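Local coordinates for lipopolysaccharide export system protein LptH (Pseudomonas aeruginosa, PDB 4UU4), which binds lipopolysaccharide in the periplasm and is required for its translocation from the inner to the outer membrane, possibly as part of a bridge between them, at residues Asp28-Arg34 and Thr58-Thr62; Glu80-Ser84 and Thr108-Thr114; Gly130-Glu136 and Arg161-Val167. All blocks are in the same frame, centred on the assembly; numbering follows the deposited sequence.

Interaction 1: Asp28-Arg34 and Thr58-Thr62; sequences DREQPIR and TQGST
Arg-34 and Thr-58 form an antiparallel hydrogen-bonded pair, with Arg-34 N to Thr-58 O and Thr-58 N to Arg-34 O both at 2.9 Å; past it the 28-34 chain bows away from its partner and returns at Asp-28, by the turn 59-62. Between the two points of attachment, water 1 donates to Pro-32 O and Thr-58 O and accepts from Gly-60 N, linking the chains where direct pairing stops. Asp-28, poorly ordered, directs its carboxylate at the turn. Ser-61 OG gives its proton to the syn side of Asp-28 OD2 at 2.6 Å, while Asp-28 OD1 is modelled against Ser-61 N, too close to be reliable. Ser-61 OG also bonds Lys-94 N, which ties the turn to the residue just after strand 89-93. Gln-59 reaches into the bend of the 28-34 loop: with CG anti to the backbone N (chi1 -170°) and the chain extended, its amide lies beside the backbone of Arg-29, and Ile-33 CG1 packs against Gln-59 NE2 at 3.6 Å. On the Arg-34 side of the sheet, the aliphatic part of Arg-34 runs obliquely over Thr-58 OG1. Gln-59 to Thr-62 is a type II' turn, Gly-60 taking its positive phi; it joins strands 55-59 and 62-66 in a beta hairpin, against which the loop before strand 34-36 lies, at one edge of the LptA-type jellyroll.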
loop_
_atom_site.group_PDB
_atom_site.type_symbol
_atom_site.label_atom_id
_atom_site.label_comp_id
_atom_site.label_asym_id
_atom_site.label_seq_id
_atom_site.Cartn_x
_atom_site.Cartn_y
_atom_site.Cartn_z
ATOM N N ASP A 28 -8.264 -8.753 8.287
ATOM C CA ASP A 28 -7.292 -8.691 7.187
ATOM C C ASP A 28 -5.830 -9.011 7.489
ATOM O O ASP A 28 -4.941 -8.700 6.701
ATOM C CB ASP A 28 -7.465 -7.401 6.382
ATOM C CG ASP A 28 -8.437 -7.562 5.223
ATOM O OD1 ASP A 28 -8.527 -8.678 4.667
ATOM O OD2 ASP A 28 -9.105 -6.569 4.858
ATOM N N ARG A 29 -5.586 -9.654 8.623
ATOM C CA ARG A 29 -4.259 -9.736 9.238
ATOM C C ARG A 29 -4.045 -11.113 9.877
ATOM O O ARG A 29 -2.928 -11.637 9.896
ATOM C CB ARG A 29 -4.070 -8.622 10.277
ATOM C CG ARG A 29 -2.622 -8.334 10.687
ATOM C CD ARG A 29 -2.619 -7.241 11.807
ATOM N NE ARG A 29 -1.350 -6.998 12.501
ATOM C CZ ARG A 29 -0.607 -7.913 13.115
ATOM N NH1 ARG A 29 -0.969 -9.195 13.116
ATOM N NH2 ARG A 29 0.514 -7.538 13.715
ATOM N N GLU A 30 -5.130 -11.694 10.393
ATOM C CA GLU A 30 -5.125 -13.065 10.913
ATOM C C GLU A 30 -5.217 -14.094 9.781
ATOM O O GLU A 30 -4.928 -15.272 9.979
ATOM C CB GLU A 30 -6.272 -13.283 11.912
ATOM C CG GLU A 30 -5.932 -12.948 13.363
ATOM C CD GLU A 30 -5.763 -14.185 14.235
ATOM O OE1 GLU A 30 -6.486 -15.180 14.014
ATOM O OE2 GLU A 30 -4.906 -14.165 15.144
ATOM N N GLN A 31 -5.639 -13.642 8.602
ATOM C CA GLN A 31 -5.658 -14.486 7.406
ATOM C C GLN A 31 -4.244 -14.635 6.862
ATOM O O GLN A 31 -3.393 -13.779 7.108
ATOM C CB GLN A 31 -6.547 -13.863 6.325
ATOM C CG GLN A 31 -7.984 -13.624 6.737
ATOM C CD GLN A 31 -8.765 -14.904 6.936
ATOM O OE1 GLN A 31 -9.416 -15.396 6.014
ATOM N NE2 GLN A 31 -8.718 -15.446 8.147
ATOM N N PRO A 32 -3.983 -15.721 6.115
ATOM C CA PRO A 32 -2.659 -15.918 5.516
ATOM C C PRO A 32 -2.389 -14.966 4.350
ATOM O O PRO A 32 -3.323 -14.469 3.720
ATOM C CB PRO A 32 -2.721 -17.361 5.009
ATOM C CG PRO A 32 -4.168 -17.611 4.772
ATOM C CD PRO A 32 -4.880 -16.861 5.857
ATOM N N ILE A 33 -1.111 -14.717 4.078
ATOM C CA ILE A 33 -0.698 -13.877 2.960
ATOM C C ILE A 33 -0.302 -14.745 1.772
ATOM O O ILE A 33 0.648 -15.519 1.863
ATOM C CB ILE A 33 0.525 -13.015 3.340
ATOM C CG1 ILE A 33 0.260 -12.224 4.620
ATOM C CG2 ILE A 33 0.913 -12.088 2.193
ATOM C CD1 ILE A 33 1.481 -11.503 5.129
ATOM N N ARG A 34 -1.023 -14.634 0.661
ATOM C CA ARG A 34 -0.620 -15.355 -0.546
ATOM C C ARG A 34 0.046 -14.421 -1.554
ATOM O O ARG A 34 -0.395 -13.293 -1.745
ATOM C CB ARG A 34 -1.783 -16.144 -1.174
ATOM C CG ARG A 34 -3.175 -15.599 -0.899
ATOM C CD ARG A 34 -4.241 -16.701 -0.944
ATOM N NE ARG A 34 -3.943 -17.793 -0.018
ATOM C CZ ARG A 34 -4.831 -18.695 0.396
ATOM N NH1 ARG A 34 -6.088 -18.643 -0.023
ATOM N NH2 ARG A 34 -4.460 -19.651 1.239
ATOM N N THR A 58 -2.021 -10.917 -1.640
ATOM C CA THR A 58 -3.328 -10.739 -1.016
ATOM C C THR A 58 -3.354 -11.251 0.424
ATOM O O THR A 58 -2.802 -12.313 0.728
ATOM C CB THR A 58 -4.456 -11.432 -1.818
ATOM O OG1 THR A 58 -4.209 -12.840 -1.885
ATOM C CG2 THR A 58 -4.552 -10.864 -3.231
ATOM N N GLN A 59 -3.992 -10.480 1.302
ATOM C CA GLN A 59 -4.240 -10.900 2.678
ATOM C C GLN A 59 -5.707 -10.659 3.025
ATOM O O GLN A 59 -6.064 -9.627 3.594
ATOM C CB GLN A 59 -3.329 -10.146 3.647
ATOM C CG GLN A 59 -3.339 -10.676 5.076
ATOM C CD GLN A 59 -2.422 -9.886 6.003
ATOM O OE1 GLN A 59 -2.183 -8.697 5.797
ATOM N NE2 GLN A 59 -1.900 -10.551 7.024
ATOM N N GLY A 60 -6.557 -11.612 2.662
ATOM C CA GLY A 60 -7.981 -11.496 2.909
ATOM C C GLY A 60 -8.670 -10.578 1.920
ATOM O O GLY A 60 -8.981 -10.976 0.798
ATOM N N SER A 61 -8.915 -9.344 2.343
ATOM C CA SER A 61 -9.534 -8.343 1.480
ATOM C C SER A 61 -8.480 -7.360 0.984
ATOM O O SER A 61 -8.683 -6.655 -0.005
ATOM C CB SER A 61 -10.641 -7.594 2.223
ATOM O OG SER A 61 -10.247 -6.263 2.497
ATOM N N THR A 62 -7.351 -7.319 1.681
ATOM C CA THR A 62 -6.248 -6.453 1.297
ATOM C C THR A 62 -5.559 -6.995 0.048
ATOM O O THR A 62 -5.444 -8.209 -0.133
ATOM C CB THR A 62 -5.236 -6.330 2.448
ATOM O OG1 THR A 62 -5.879 -5.736 3.584
ATOM C CG2 THR A 62 -4.054 -5.475 2.044
HETATM O O HOH W 1 -5.084 -14.221 1.829
#

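Interaction 2: Glu80-Ser84 and Thr108-Thr114; sequences EVVTS and TIQYFVT
Backbone bonds pair Val-82 with Tyr-111 and Ser-84 with Ile-109, two antiparallel hydrogen-bonded pairs on either side of the non-hydrogen-bonded pair Thr-83 and Gln-110. The bonds at Ile-109 are nearly straight: Ile-109 N meets Ser-84 O at 2.9 Å in the carbonyl plane. In the Val-82 and Tyr-111 pair, each donor stands about 40° above the plane of the carbonyl it meets. CA-H...O contacts fill the gaps between these bonds, such as Val-81 CA to Tyr-111 O at 3.3 Å.

Among the apolar contacts, Val-81 and Phe-112 lie side by side. With the valine CG1 at chi1 63°, CG2 is left anti to the backbone N and sits over one ring face of Phe-112, 3.9 Å from the centroid and 15° off the normal, a CH-pi contact. Gln-110 CB borders the same methyl, and farther along this face Thr-83 CG2 touches Thr-108 CG2 at 4.0 Å. The other face carries Val-82, Ser-84, Ile-109 and Tyr-111: Val-82 CB meets Tyr-111 CB at 4.1 Å, while Val-113 CB lies over one face of the tyrosine ring, toward its rim.

Of the polar side chains here, Ser-84 OG turns from strand 109-112 to bond Thr-65 O. Glu-80 and Val-81 both face Lys-72 in a classic beta bulge, and Phe-112 centres an inverse gamma turn where strand 109-112 ends. Strands 81-85 and 109-112 are neighbours in the middle of one antiparallel sheet of the jellyroll, with the Val-82 and Ile-109 side turned inward toward strand 89-93 of the other sheet.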
loop_
_atom_site.group_PDB
_atom_site.type_symbol
_atom_site.label_atom_id
_atom_site.label_comp_id
_atom_site.label_asym_id
_atom_site.label_seq_id
_atom_site.Cartn_x
_atom_site.Cartn_y
_atom_site.Cartn_z
ATOM N N GLU A 80 6.865 -7.371 8.767
ATOM C CA GLU A 80 6.478 -6.129 9.424
ATOM C C GLU A 80 6.224 -5.012 8.415
ATOM O O GLU A 80 5.676 -3.965 8.760
ATOM C CB GLU A 80 7.546 -5.691 10.426
ATOM C CG GLU A 80 8.829 -5.187 9.791
ATOM C CD GLU A 80 9.524 -4.147 10.650
ATOM O OE1 GLU A 80 8.836 -3.510 11.476
ATOM O OE2 GLU A 80 10.752 -3.966 10.502
ATOM N N VAL A 81 6.632 -5.238 7.171
ATOM C CA VAL A 81 6.373 -4.282 6.102
ATOM C C VAL A 81 6.454 -4.925 4.714
ATOM O O VAL A 81 7.362 -5.713 4.415
ATOM C CB VAL A 81 7.309 -3.045 6.185
ATOM C CG1 VAL A 81 8.770 -3.449 6.015
ATOM C CG2 VAL A 81 6.905 -1.986 5.160
ATOM N N VAL A 82 5.479 -4.586 3.879
ATOM C CA VAL A 82 5.431 -5.048 2.501
ATOM C C VAL A 82 5.582 -3.843 1.578
ATOM O O VAL A 82 4.658 -3.048 1.441
ATOM C CB VAL A 82 4.079 -5.729 2.202
ATOM C CG1 VAL A 82 3.994 -6.146 0.742
ATOM C CG2 VAL A 82 3.870 -6.919 3.125
ATOM N N THR A 83 6.742 -3.700 0.946
ATOM C CA THR A 83 6.966 -2.568 0.055
ATOM C C THR A 83 6.790 -2.970 -1.404
ATOM O O THR A 83 7.477 -3.862 -1.893
ATOM C CB THR A 83 8.367 -1.963 0.239
ATOM O OG1 THR A 83 8.574 -1.640 1.617
ATOM C CG2 THR A 83 8.514 -0.705 -0.596
ATOM N N SER A 84 5.868 -2.302 -2.093
ATOM C CA SER A 84 5.631 -2.533 -3.513
ATOM C C SER A 84 6.045 -1.341 -4.378
ATOM O O SER A 84 5.901 -0.178 -3.980
ATOM C CB SER A 84 4.160 -2.870 -3.768
ATOM O OG SER A 84 3.926 -3.132 -5.143
ATOM N N THR A 108 5.574 4.374 -4.943
ATOM C CA THR A 108 6.004 3.425 -3.916
ATOM C C THR A 108 4.913 3.255 -2.861
ATOM O O THR A 108 4.349 4.237 -2.390
ATOM C CB THR A 108 7.329 3.852 -3.245
ATOM O OG1 THR A 108 8.365 3.920 -4.229
ATOM C CG2 THR A 108 7.736 2.863 -2.164
ATOM N N ILE A 109 4.599 2.014 -2.500
ATOM C CA ILE A 109 3.629 1.785 -1.430
ATOM C C ILE A 109 4.227 0.907 -0.340
ATOM O O ILE A 109 4.762 -0.149 -0.626
ATOM C CB ILE A 109 2.339 1.118 -1.951
ATOM C CG1 ILE A 109 1.608 2.027 -2.941
ATOM C CG2 ILE A 109 1.412 0.767 -0.793
ATOM C CD1 ILE A 109 0.333 1.411 -3.491
ATOM N N GLN A 110 4.147 1.337 0.911
ATOM C CA GLN A 110 4.599 0.489 2.008
ATOM C C GLN A 110 3.420 0.090 2.878
ATOM O O GLN A 110 2.667 0.944 3.336
ATOM C CB GLN A 110 5.631 1.215 2.857
ATOM C CG GLN A 110 6.800 1.750 2.074
ATOM C CD GLN A 110 7.681 2.645 2.913
ATOM O OE1 GLN A 110 7.370 3.818 3.123
ATOM N NE2 GLN A 110 8.788 2.098 3.401
ATOM N N TYR A 111 3.261 -1.209 3.100
ATOM C CA TYR A 111 2.206 -1.707 3.968
ATOM C C TYR A 111 2.814 -2.192 5.276
ATOM O O TYR A 111 3.289 -3.326 5.379
ATOM C CB TYR A 111 1.392 -2.807 3.272
ATOM C CG TYR A 111 0.330 -3.450 4.142
ATOM C CD1 TYR A 111 -0.416 -2.699 5.044
ATOM C CD2 TYR A 111 0.066 -4.810 4.052
ATOM C CE1 TYR A 111 -1.383 -3.287 5.838
ATOM C CE2 TYR A 111 -0.898 -5.405 4.837
ATOM C CZ TYR A 111 -1.621 -4.642 5.726
ATOM O OH TYR A 111 -2.579 -5.247 6.506
ATOM N N PHE A 112 2.818 -1.302 6.263
ATOM C CA PHE A 112 3.336 -1.601 7.588
ATOM C C PHE A 112 2.307 -2.418 8.367
ATOM O O PHE A 112 1.545 -1.881 9.165
ATOM C CB PHE A 112 3.671 -0.303 8.334
ATOM C CG PHE A 112 4.871 0.425 7.780
ATOM C CD1 PHE A 112 6.150 0.116 8.218
ATOM C CD2 PHE A 112 4.720 1.416 6.824
ATOM C CE1 PHE A 112 7.256 0.783 7.713
ATOM C CE2 PHE A 112 5.822 2.084 6.315
ATOM C CZ PHE A 112 7.088 1.767 6.759
ATOM N N VAL A 113 2.303 -3.724 8.125
ATOM C CA VAL A 113 1.259 -4.614 8.633
ATOM C C VAL A 113 1.135 -4.676 10.163
ATOM O O VAL A 113 0.024 -4.745 10.691
ATOM C CB VAL A 113 1.388 -6.022 8.002
ATOM C CG1 VAL A 113 2.755 -6.184 7.345
ATOM C CG2 VAL A 113 1.118 -7.114 9.023
ATOM N N THR A 114 2.254 -4.625 10.877
ATOM C CA THR A 114 2.209 -4.534 12.336
ATOM C C THR A 114 1.565 -3.226 12.799
ATOM O O THR A 114 0.866 -3.188 13.809
ATOM C CB THR A 114 3.614 -4.632 12.959
ATOM O OG1 THR A 114 4.541 -3.887 12.161
ATOM C CG2 THR A 114 4.074 -6.078 13.025
#

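Interaction 3: Gly130-Glu136 and Arg161-Val167; sequences GNTFEGE and RPRIDMV
Met-166 SD stands over the centre of one face of the Phe-133 ring, 3.5 Å from the centroid and 11° off the normal, a Met-aromatic contact. With CG anti to the backbone N (chi1 175°) and a bend at chi2, the methionine brings its sulfur across the ring, while CE reaches Asn-131 CB. The Arg-161 guanidinium has Glu-134 CB over one face and Asp-165 CB at its edge. Its NH2 bridges to Asp-165 OD2 at 3.3 Å; Glu-134 OE1, 4.0 Å from the same NH2, lies well out of the guanidinium plane and adds a long salt bridge of charge alone.

Between these two groups, which lie on opposite faces of the sheet, paired backbone bonds join Thr-132 with Val-167 and Glu-134 with Asp-165, and Thr-132 CB abuts Val-167 CG2. Beyond Gly-135 the ladder gives way to other links. Arg-161 N donates to the anti side of Glu-136 OE2 at 2.8 Å, water 2 joins Glu-136 N to Arg-161 O, and the glutamate also holds Arg-151 and Ala-152. Strand 165-167 thus closes the far edge of one jellyroll sheet as its short last strand, antiparallel to strand 131-135.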
loop_
_atom_site.group_PDB
_atom_site.type_symbol
_atom_site.label_atom_id
_atom_site.label_comp_id
_atom_site.label_asym_id
_atom_site.label_seq_id
_atom_site.Cartn_x
_atom_site.Cartn_y
_atom_site.Cartn_z
ATOM N N GLY A 130 -16.139 7.559 -4.434
ATOM C CA GLY A 130 -16.286 8.707 -5.311
ATOM C C GLY A 130 -15.351 9.847 -4.952
ATOM O O GLY A 130 -14.997 10.661 -5.805
ATOM N N ASN A 131 -14.950 9.904 -3.687
ATOM C CA ASN A 131 -14.025 10.930 -3.216
ATOM C C ASN A 131 -12.577 10.634 -3.614
ATOM O O ASN A 131 -11.985 9.655 -3.161
ATOM C CB ASN A 131 -14.146 11.111 -1.695
ATOM C CG ASN A 131 -15.530 11.593 -1.269
ATOM O OD1 ASN A 131 -16.431 11.729 -2.094
ATOM N ND2 ASN A 131 -15.701 11.847 0.025
ATOM N N THR A 132 -12.007 11.483 -4.465
ATOM C CA THR A 132 -10.634 11.278 -4.929
ATOM C C THR A 132 -9.627 12.182 -4.208
ATOM O O THR A 132 -9.849 13.375 -4.023
ATOM C CB THR A 132 -10.514 11.389 -6.476
ATOM O OG1 THR A 132 -10.877 10.140 -7.076
ATOM C CG2 THR A 132 -9.098 11.753 -6.908
ATOM N N PHE A 133 -8.524 11.569 -3.796
ATOM C CA PHE A 133 -7.491 12.201 -2.995
ATOM C C PHE A 133 -6.182 12.122 -3.763
ATOM O O PHE A 133 -5.829 11.059 -4.256
ATOM C CB PHE A 133 -7.312 11.393 -1.716
ATOM C CG PHE A 133 -7.744 12.102 -0.475
ATOM C CD1 PHE A 133 -6.993 13.142 0.039
ATOM C CD2 PHE A 133 -8.881 11.702 0.204
ATOM C CE1 PHE A 133 -7.380 13.790 1.196
ATOM C CE2 PHE A 133 -9.273 12.344 1.361
ATOM C CZ PHE A 133 -8.524 13.388 1.858
ATOM N N GLU A 134 -5.452 13.230 -3.859
ATOM C CA GLU A 134 -4.151 13.223 -4.528
ATOM C C GLU A 134 -3.126 14.049 -3.769
ATOM O O GLU A 134 -3.452 15.104 -3.230
ATOM C CB GLU A 134 -4.267 13.721 -5.970
ATOM C CG GLU A 134 -4.547 12.625 -6.984
ATOM C CD GLU A 134 -4.992 13.169 -8.325
ATOM O OE1 GLU A 134 -5.914 14.012 -8.345
ATOM O OE2 GLU A 134 -4.433 12.751 -9.358
ATOM N N GLY A 135 -1.890 13.562 -3.730
ATOM C CA GLY A 135 -0.835 14.212 -2.974
ATOM C C GLY A 135 0.539 13.627 -3.233
ATOM O O GLY A 135 0.678 12.593 -3.889
ATOM N N GLU A 136 1.561 14.305 -2.721
ATOM C CA GLU A 136 2.932 13.829 -2.817
ATOM C C GLU A 136 3.099 12.593 -1.943
ATOM O O GLU A 136 3.853 11.675 -2.278
ATOM C CB GLU A 136 3.911 14.916 -2.366
ATOM C CG GLU A 136 4.861 15.398 -3.449
ATOM C CD GLU A 136 5.884 16.386 -2.920
ATOM O OE1 GLU A 136 6.253 16.270 -1.732
ATOM O OE2 GLU A 136 6.313 17.279 -3.686
ATOM N N ARG A 161 4.834 17.776 -5.991
ATOM C CA ARG A 161 3.458 18.248 -5.874
ATOM C C ARG A 161 3.245 18.883 -4.498
ATOM O O ARG A 161 2.709 18.249 -3.593
ATOM C CB ARG A 161 2.488 17.084 -6.078
ATOM C CG ARG A 161 1.038 17.491 -6.251
ATOM C CD ARG A 161 0.111 16.291 -6.124
ATOM N NE ARG A 161 -1.287 16.657 -6.332
ATOM C CZ ARG A 161 -1.953 16.454 -7.464
ATOM N NH1 ARG A 161 -1.354 15.876 -8.497
ATOM N NH2 ARG A 161 -3.224 16.823 -7.560
ATOM N N PRO A 162 3.680 20.142 -4.340
ATOM C CA PRO A 162 3.670 20.854 -3.053
ATOM C C PRO A 162 2.271 21.103 -2.489
ATOM O O PRO A 162 2.136 21.429 -1.309
ATOM C CB PRO A 162 4.348 22.187 -3.389
ATOM C CG PRO A 162 5.145 21.908 -4.628
ATOM C CD PRO A 162 4.312 20.943 -5.401
ATOM N N ARG A 163 1.251 20.953 -3.326
ATOM C CA ARG A 163 -0.134 21.126 -2.906
ATOM C C ARG A 163 -0.938 19.868 -3.224
ATOM O O ARG A 163 -0.763 19.262 -4.279
ATOM C CB ARG A 163 -0.757 22.335 -3.616
ATOM C CG ARG A 163 -0.066 23.665 -3.340
ATOM C CD ARG A 163 -0.624 24.344 -2.100
ATOM N NE ARG A 163 -1.945 24.925 -2.335
ATOM C CZ ARG A 163 -2.697 25.483 -1.392
ATOM N NH1 ARG A 163 -2.265 25.536 -0.140
ATOM N NH2 ARG A 163 -3.883 25.982 -1.695
ATOM N N ILE A 164 -1.825 19.484 -2.315
ATOM C CA ILE A 164 -2.679 18.319 -2.527
ATOM C C ILE A 164 -4.029 18.702 -3.143
ATOM O O ILE A 164 -4.478 19.844 -3.035
ATOM C CB ILE A 164 -2.935 17.572 -1.210
ATOM C CG1 ILE A 164 -3.701 18.458 -0.238
ATOM C CG2 ILE A 164 -1.633 17.144 -0.567
ATOM C CD1 ILE A 164 -3.756 17.881 1.144
ATOM N N ASP A 165 -4.671 17.738 -3.793
ATOM C CA ASP A 165 -5.992 17.960 -4.366
ATOM C C ASP A 165 -7.011 17.007 -3.757
ATOM O O ASP A 165 -6.689 15.869 -3.418
ATOM C CB ASP A 165 -5.964 17.791 -5.887
ATOM C CG ASP A 165 -6.081 19.112 -6.620
ATOM O OD1 ASP A 165 -7.164 19.733 -6.564
ATOM O OD2 ASP A 165 -5.093 19.529 -7.261
ATOM N N MET A 166 -8.244 17.481 -3.637
ATOM C CA MET A 166 -9.314 16.708 -3.030
ATOM C C MET A 166 -10.613 16.938 -3.790
ATOM O O MET A 166 -10.956 18.075 -4.103
ATOM C CB MET A 166 -9.486 17.139 -1.572
ATOM C CG MET A 166 -10.660 16.496 -0.855
ATOM S SD MET A 166 -10.560 14.700 -0.869
ATOM C CE MET A 166 -12.088 14.272 -0.045
ATOM N N VAL A 167 -11.332 15.863 -4.099
ATOM C CA VAL A 167 -12.672 16.000 -4.658
ATOM C C VAL A 167 -13.692 15.117 -3.949
ATOM O O VAL A 167 -13.493 13.913 -3.786
ATOM C CB VAL A 167 -12.716 15.740 -6.179
ATOM C CG1 VAL A 167 -12.066 16.885 -6.938
ATOM C CG2 VAL A 167 -12.043 14.440 -6.512
HETATM O O HOH W 2 1.262 16.916 -1.788
#

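In the fold
Along the chain the three contacts follow in series, each closing before the next opens. Interactions 1 and 3 occupy the two ends of the same eight-stranded antiparallel sheet, on opposite sides of the chain's centre, their own centres about 28 Å apart. Interaction 2 lies in the other sheet, its centre about 6 Å from that of the molecule. It touches interaction 1: Arg-29 NE makes a weak hydrogen bond to Val-113 O, just past strand 109-112, and Tyr-111 OH of one sheet approaches Gln-59 OE1 of the other. Interaction 3 stays about 7 Å from interaction 2 at the nearest atoms. The edge strands 34-36 and 165-167 could pair with other subunits, consistent with the protein's tendency to oligomerize.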